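Local coordinates for SusD homolog (Bacteroides ovatus, PDB 4F53), which probably binds glycans, possibly mucin O-glycans, at the bacterial surface as a member of the SusD/RagB family of outer membrane lipoproteins, at residues A[277-289]-A[295-307]. Sequence-based numbering, arbitrary orientation.
Sequences PRREAYYDKSTFG and AYTGEESYVGLRR
Glu300 reaches across to Ser286, Phe288 and Gly289, putting a carboxylate at the N-terminus of the short helix 288-291, on a surface loop of this SusD-like fold. Glu300 CB lies 3.5 Å from Ser286 OG, and its CG passes Ser286 O. A bend at chi2 (-67°) then turns the carboxylate toward the helix start. There Glu300 OE1 accepts twice: Ser286 OG reaches its anti lone pair at 2.7 Å, while Phe288 N comes from the syn side, somewhat out of the carboxylate plane. Glu300 OE2 takes Gly289 N at 2.8 Å through its syn lone pair. The Thr287 side chain, at the N-cap position, makes no capping bond; the Glu300 carboxylate meets the first helix amides instead. With an alanine at Glu300, these amides would probably lose their acceptors and the Ser286 hydroxyl its carboxylate partner. Ser286 grips Ser301 twice, its backbone N donating to the carbonyl O and its side-chain OG accepting from the amide N. Beside the carboxylate, Phe288 CB sits over the Tyr296 ring, 3.4 Å from its centroid. The Tyr302 ring is sandwiched between Arg279 of helix 279-282 and Lys285. Arg279 CB covers one face; Lys285 CG lies 3.8 Å from the Tyr302 centroid on the other.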
loop_
_atom_site.group_PDB
_atom_site.type_symbol
_atom_site.label_atom_id
_atom_site.label_comp_id
_atom_site.label_asym_id
_atom_site.label_seq_id
_atom_site.Cartn_x
_atom_site.Cartn_y
_atom_site.Cartn_z
ATOM N N PRO A 277 4.973 0.180 21.333
ATOM C CA PRO A 277 5.990 1.259 21.392
ATOM C C PRO A 277 6.254 1.923 20.030
ATOM O O PRO A 277 6.950 2.927 19.987
ATOM C CB PRO A 277 7.252 0.560 21.924
ATOM C CG PRO A 277 7.078 -0.844 21.605
ATOM C CD PRO A 277 5.589 -1.154 21.509
ATOM N N ARG A 278 5.682 1.415 18.939
ATOM C CA ARG A 278 5.815 2.067 17.622
ATOM C C ARG A 278 4.874 3.249 17.540
ATOM O O ARG A 278 4.956 3.991 16.581
ATOM C CB ARG A 278 5.571 1.102 16.450
ATOM C CG ARG A 278 6.665 0.056 16.311
ATOM C CD ARG A 278 6.218 -1.037 15.403
ATOM N NE ARG A 278 5.213 -1.880 16.047
ATOM C CZ ARG A 278 4.827 -3.048 15.568
ATOM N NH1 ARG A 278 5.362 -3.522 14.455
ATOM N NH2 ARG A 278 3.921 -3.768 16.212
ATOM N N ARG A 279 3.999 3.456 18.544
ATOM C CA ARG A 279 3.095 4.627 18.560
ATOM C C ARG A 279 3.899 5.909 18.513
ATOM O O ARG A 279 3.642 6.743 17.633
ATOM C CB ARG A 279 2.152 4.642 19.770
ATOM C CG ARG A 279 0.965 3.701 19.564
ATOM C CD ARG A 279 0.146 3.549 20.842
ATOM N NE ARG A 279 0.990 3.092 21.950
ATOM C CZ ARG A 279 0.585 3.001 23.212
ATOM N NH1 ARG A 279 -0.653 3.345 23.546
ATOM N NH2 ARG A 279 1.416 2.574 24.150
ATOM N N GLU A 280 4.931 6.013 19.393
ATOM C CA GLU A 280 5.828 7.160 19.464
ATOM C C GLU A 280 6.681 7.256 18.193
ATOM O O GLU A 280 7.082 8.353 17.842
ATOM C CB GLU A 280 6.696 7.150 20.750
ATOM C CG GLU A 280 7.703 6.003 20.858
ATOM C CD GLU A 280 8.009 5.376 22.220
ATOM O OE1 GLU A 280 8.004 6.114 23.235
ATOM O OE2 GLU A 280 8.336 4.162 22.255
ATOM N N ALA A 281 6.905 6.151 17.462
ATOM C CA ALA A 281 7.689 6.292 16.240
ATOM C C ALA A 281 6.833 6.801 15.071
ATOM O O ALA A 281 7.348 7.477 14.191
ATOM C CB ALA A 281 8.362 4.978 15.879
ATOM N N TYR A 282 5.530 6.492 15.064
ATOM C CA TYR A 282 4.599 6.795 13.961
ATOM C C TYR A 282 3.872 8.113 14.093
ATOM O O TYR A 282 3.654 8.799 13.094
ATOM C CB TYR A 282 3.512 5.707 13.872
ATOM C CG TYR A 282 3.945 4.344 13.389
ATOM C CD1 TYR A 282 5.279 4.082 13.070
ATOM C CD2 TYR A 282 3.017 3.329 13.193
ATOM C CE1 TYR A 282 5.667 2.852 12.542
ATOM C CE2 TYR A 282 3.399 2.093 12.675
ATOM C CZ TYR A 282 4.726 1.858 12.361
ATOM O OH TYR A 282 5.118 0.646 11.874
ATOM N N TYR A 283 3.396 8.430 15.300
ATOM C CA TYR A 283 2.575 9.612 15.421
ATOM C C TYR A 283 2.640 10.217 16.803
ATOM O O TYR A 283 3.292 9.682 17.687
ATOM C CB TYR A 283 1.103 9.269 15.033
ATOM C CG TYR A 283 0.566 7.950 15.564
ATOM C CD1 TYR A 283 0.218 7.802 16.904
ATOM C CD2 TYR A 283 0.376 6.858 14.716
ATOM C CE1 TYR A 283 -0.281 6.597 17.393
ATOM C CE2 TYR A 283 -0.100 5.643 15.199
ATOM C CZ TYR A 283 -0.451 5.526 16.533
ATOM O OH TYR A 283 -1.007 4.369 17.002
ATOM N N ASP A 284 1.939 11.344 16.984
ATOM C CA ASP A 284 1.904 12.074 18.237
ATOM C C ASP A 284 0.579 11.918 18.950
ATOM O O ASP A 284 -0.407 11.502 18.359
ATOM C CB ASP A 284 2.144 13.570 17.964
ATOM C CG ASP A 284 3.584 13.941 17.662
ATOM O OD1 ASP A 284 4.468 13.522 18.419
ATOM O OD2 ASP A 284 3.804 14.762 16.751
ATOM N N LYS A 285 0.550 12.309 20.226
ATOM C CA LYS A 285 -0.685 12.349 20.996
ATOM C C LYS A 285 -1.546 13.504 20.448
ATOM O O LYS A 285 -1.058 14.393 19.727
ATOM C CB LYS A 285 -0.403 12.498 22.498
ATOM C CG LYS A 285 0.328 11.289 23.071
ATOM C CD LYS A 285 0.178 11.202 24.563
ATOM C CE LYS A 285 1.054 10.109 25.123
ATOM N NZ LYS A 285 1.019 10.086 26.606
ATOM N N SER A 286 -2.830 13.433 20.728
ATOM C CA SER A 286 -3.828 14.415 20.308
ATOM C C SER A 286 -3.494 15.826 20.845
ATOM O O SER A 286 -2.770 15.956 21.826
ATOM C CB SER A 286 -5.204 13.968 20.783
ATOM O OG SER A 286 -5.214 13.853 22.196
ATOM N N THR A 287 -3.993 16.879 20.169
ATOM C CA THR A 287 -3.743 18.277 20.535
ATOM C C THR A 287 -5.097 19.025 20.589
ATOM O O THR A 287 -5.234 20.130 20.044
ATOM C CB THR A 287 -2.757 18.915 19.515
ATOM O OG1 THR A 287 -3.385 18.905 18.238
ATOM C CG2 THR A 287 -1.411 18.178 19.409
ATOM N N PHE A 288 -6.117 18.381 21.197
ATOM C CA PHE A 288 -7.463 18.943 21.300
ATOM C C PHE A 288 -7.481 20.257 22.105
ATOM O O PHE A 288 -8.236 21.159 21.756
ATOM C CB PHE A 288 -8.448 17.927 21.885
ATOM C CG PHE A 288 -8.713 16.755 20.973
ATOM C CD1 PHE A 288 -9.242 16.948 19.704
ATOM C CD2 PHE A 288 -8.437 15.456 21.383
ATOM C CE1 PHE A 288 -9.496 15.866 18.868
ATOM C CE2 PHE A 288 -8.695 14.377 20.544
ATOM C CZ PHE A 288 -9.219 14.590 19.292
ATOM N N GLY A 289 -6.640 20.360 23.134
ATOM C CA GLY A 289 -6.524 21.564 23.939
ATOM C C GLY A 289 -6.063 22.767 23.137
ATOM O O GLY A 289 -6.586 23.868 23.313
ATOM N N ALA A 295 -10.811 24.863 25.471
ATOM C CA ALA A 295 -12.211 24.591 25.822
ATOM C C ALA A 295 -12.431 23.072 26.018
ATOM O O ALA A 295 -13.396 22.676 26.673
ATOM C CB ALA A 295 -13.146 25.142 24.756
ATOM N N TYR A 296 -11.519 22.227 25.470
ATOM C CA TYR A 296 -11.554 20.761 25.571
ATOM C C TYR A 296 -11.391 20.308 27.036
ATOM O O TYR A 296 -10.432 20.710 27.706
ATOM C CB TYR A 296 -10.456 20.160 24.685
ATOM C CG TYR A 296 -10.349 18.652 24.742
ATOM C CD1 TYR A 296 -11.344 17.840 24.199
ATOM C CD2 TYR A 296 -9.222 18.035 25.281
ATOM C CE1 TYR A 296 -11.251 16.451 24.253
ATOM C CE2 TYR A 296 -9.085 16.648 25.272
ATOM C CZ TYR A 296 -10.114 15.858 24.780
ATOM O OH TYR A 296 -9.997 14.489 24.814
ATOM N N THR A 297 -12.328 19.468 27.521
ATOM C CA THR A 297 -12.373 19.016 28.924
ATOM C C THR A 297 -11.776 17.627 29.141
ATOM O O THR A 297 -11.577 17.220 30.291
ATOM C CB THR A 297 -13.813 19.052 29.476
ATOM O OG1 THR A 297 -14.589 18.029 28.852
ATOM C CG2 THR A 297 -14.475 20.408 29.302
ATOM N N GLY A 298 -11.523 16.906 28.059
ATOM C CA GLY A 298 -10.958 15.565 28.142
ATOM C C GLY A 298 -9.455 15.556 28.358
ATOM O O GLY A 298 -8.856 16.563 28.747
ATOM N N GLU A 299 -8.845 14.410 28.075
ATOM C CA GLU A 299 -7.406 14.173 28.182
ATOM C C GLU A 299 -6.799 13.995 26.789
ATOM O O GLU A 299 -7.520 13.677 25.837
ATOM C CB GLU A 299 -7.139 12.911 29.030
ATOM C CG GLU A 299 -7.719 12.965 30.445
ATOM C CD GLU A 299 -8.772 11.932 30.833
ATOM O OE1 GLU A 299 -8.896 10.889 30.146
ATOM O OE2 GLU A 299 -9.471 12.170 31.847
ATOM N N GLU A 300 -5.483 14.206 26.665
ATOM C CA GLU A 300 -4.767 13.960 25.403
ATOM C C GLU A 300 -4.240 12.533 25.414
ATOM O O GLU A 300 -3.815 12.054 26.463
ATOM C CB GLU A 300 -3.627 14.972 25.155
ATOM C CG GLU A 300 -4.046 16.441 25.238
ATOM C CD GLU A 300 -4.991 17.059 24.218
ATOM O OE1 GLU A 300 -5.505 16.340 23.332
ATOM O OE2 GLU A 300 -5.223 18.287 24.320
ATOM N N SER A 301 -4.308 11.836 24.259
ATOM C CA SER A 301 -3.836 10.448 24.134
ATOM C C SER A 301 -3.527 10.128 22.701
ATOM O O SER A 301 -3.694 10.985 21.836
ATOM C CB SER A 301 -4.908 9.490 24.653
ATOM O OG SER A 301 -6.110 9.650 23.918
ATOM N N TYR A 302 -3.120 8.892 22.429
ATOM C CA TYR A 302 -2.965 8.420 21.045
ATOM C C TYR A 302 -4.353 8.058 20.565
ATOM O O TYR A 302 -4.937 7.084 21.058
ATOM C CB TYR A 302 -2.004 7.240 20.945
ATOM C CG TYR A 302 -0.577 7.609 21.257
ATOM C CD1 TYR A 302 0.159 8.427 20.396
ATOM C CD2 TYR A 302 0.065 7.101 22.383
ATOM C CE1 TYR A 302 1.502 8.717 20.643
ATOM C CE2 TYR A 302 1.418 7.362 22.623
ATOM C CZ TYR A 302 2.125 8.181 21.754
ATOM O OH TYR A 302 3.437 8.498 22.002
ATOM N N VAL A 303 -4.947 8.919 19.718
ATOM C CA VAL A 303 -6.313 8.703 19.275
ATOM C C VAL A 303 -6.496 9.292 17.868
ATOM O O VAL A 303 -6.276 10.482 17.634
ATOM C CB VAL A 303 -7.361 9.217 20.304
ATOM C CG1 VAL A 303 -7.225 10.726 20.600
ATOM C CG2 VAL A 303 -8.784 8.830 19.891
ATOM N N GLY A 304 -6.870 8.424 16.946
ATOM C CA GLY A 304 -7.072 8.793 15.559
ATOM C C GLY A 304 -8.456 9.319 15.286
ATOM O O GLY A 304 -9.310 9.374 16.178
ATOM N N LEU A 305 -8.680 9.715 14.046
ATOM C CA LEU A 305 -9.973 10.212 13.608
ATOM C C LEU A 305 -10.689 9.097 12.805
ATOM O O LEU A 305 -10.042 8.275 12.156
ATOM C CB LEU A 305 -9.722 11.476 12.757
ATOM C CG LEU A 305 -10.903 12.243 12.188
ATOM C CD1 LEU A 305 -11.725 12.894 13.293
ATOM C CD2 LEU A 305 -10.415 13.281 11.213
ATOM N N ARG A 306 -12.020 9.054 12.884
ATOM C CA ARG A 306 -12.813 8.082 12.160
ATOM C C ARG A 306 -12.654 8.305 10.641
ATOM O O ARG A 306 -12.704 9.455 10.173
ATOM C CB ARG A 306 -14.295 8.202 12.579
ATOM C CG ARG A 306 -15.229 7.146 11.982
ATOM C CD ARG A 306 -15.046 5.773 12.623
ATOM N NE ARG A 306 -15.867 4.769 11.948
ATOM C CZ ARG A 306 -17.105 4.455 12.304
ATOM N NH1 ARG A 306 -17.671 5.041 13.355
ATOM N NH2 ARG A 306 -17.792 3.567 11.609
ATOM N N ARG A 307 -12.412 7.214 9.892
ATOM C CA ARG A 307 -12.313 7.285 8.428
ATOM C C ARG A 307 -13.718 7.329 7.842
ATOM O O ARG A 307 -14.634 6.730 8.419
ATOM C CB ARG A 307 -11.543 6.088 7.852
ATOM C CG ARG A 307 -10.080 5.981 8.262
ATOM C CD ARG A 307 -9.462 4.686 7.734
ATOM N NE ARG A 307 -10.122 3.533 8.358
ATOM C CZ ARG A 307 -10.913 2.681 7.727
ATOM N NH1 ARG A 307 -11.046 2.741 6.407
ATOM N NH2 ARG A 307 -11.542 1.732 8.402
#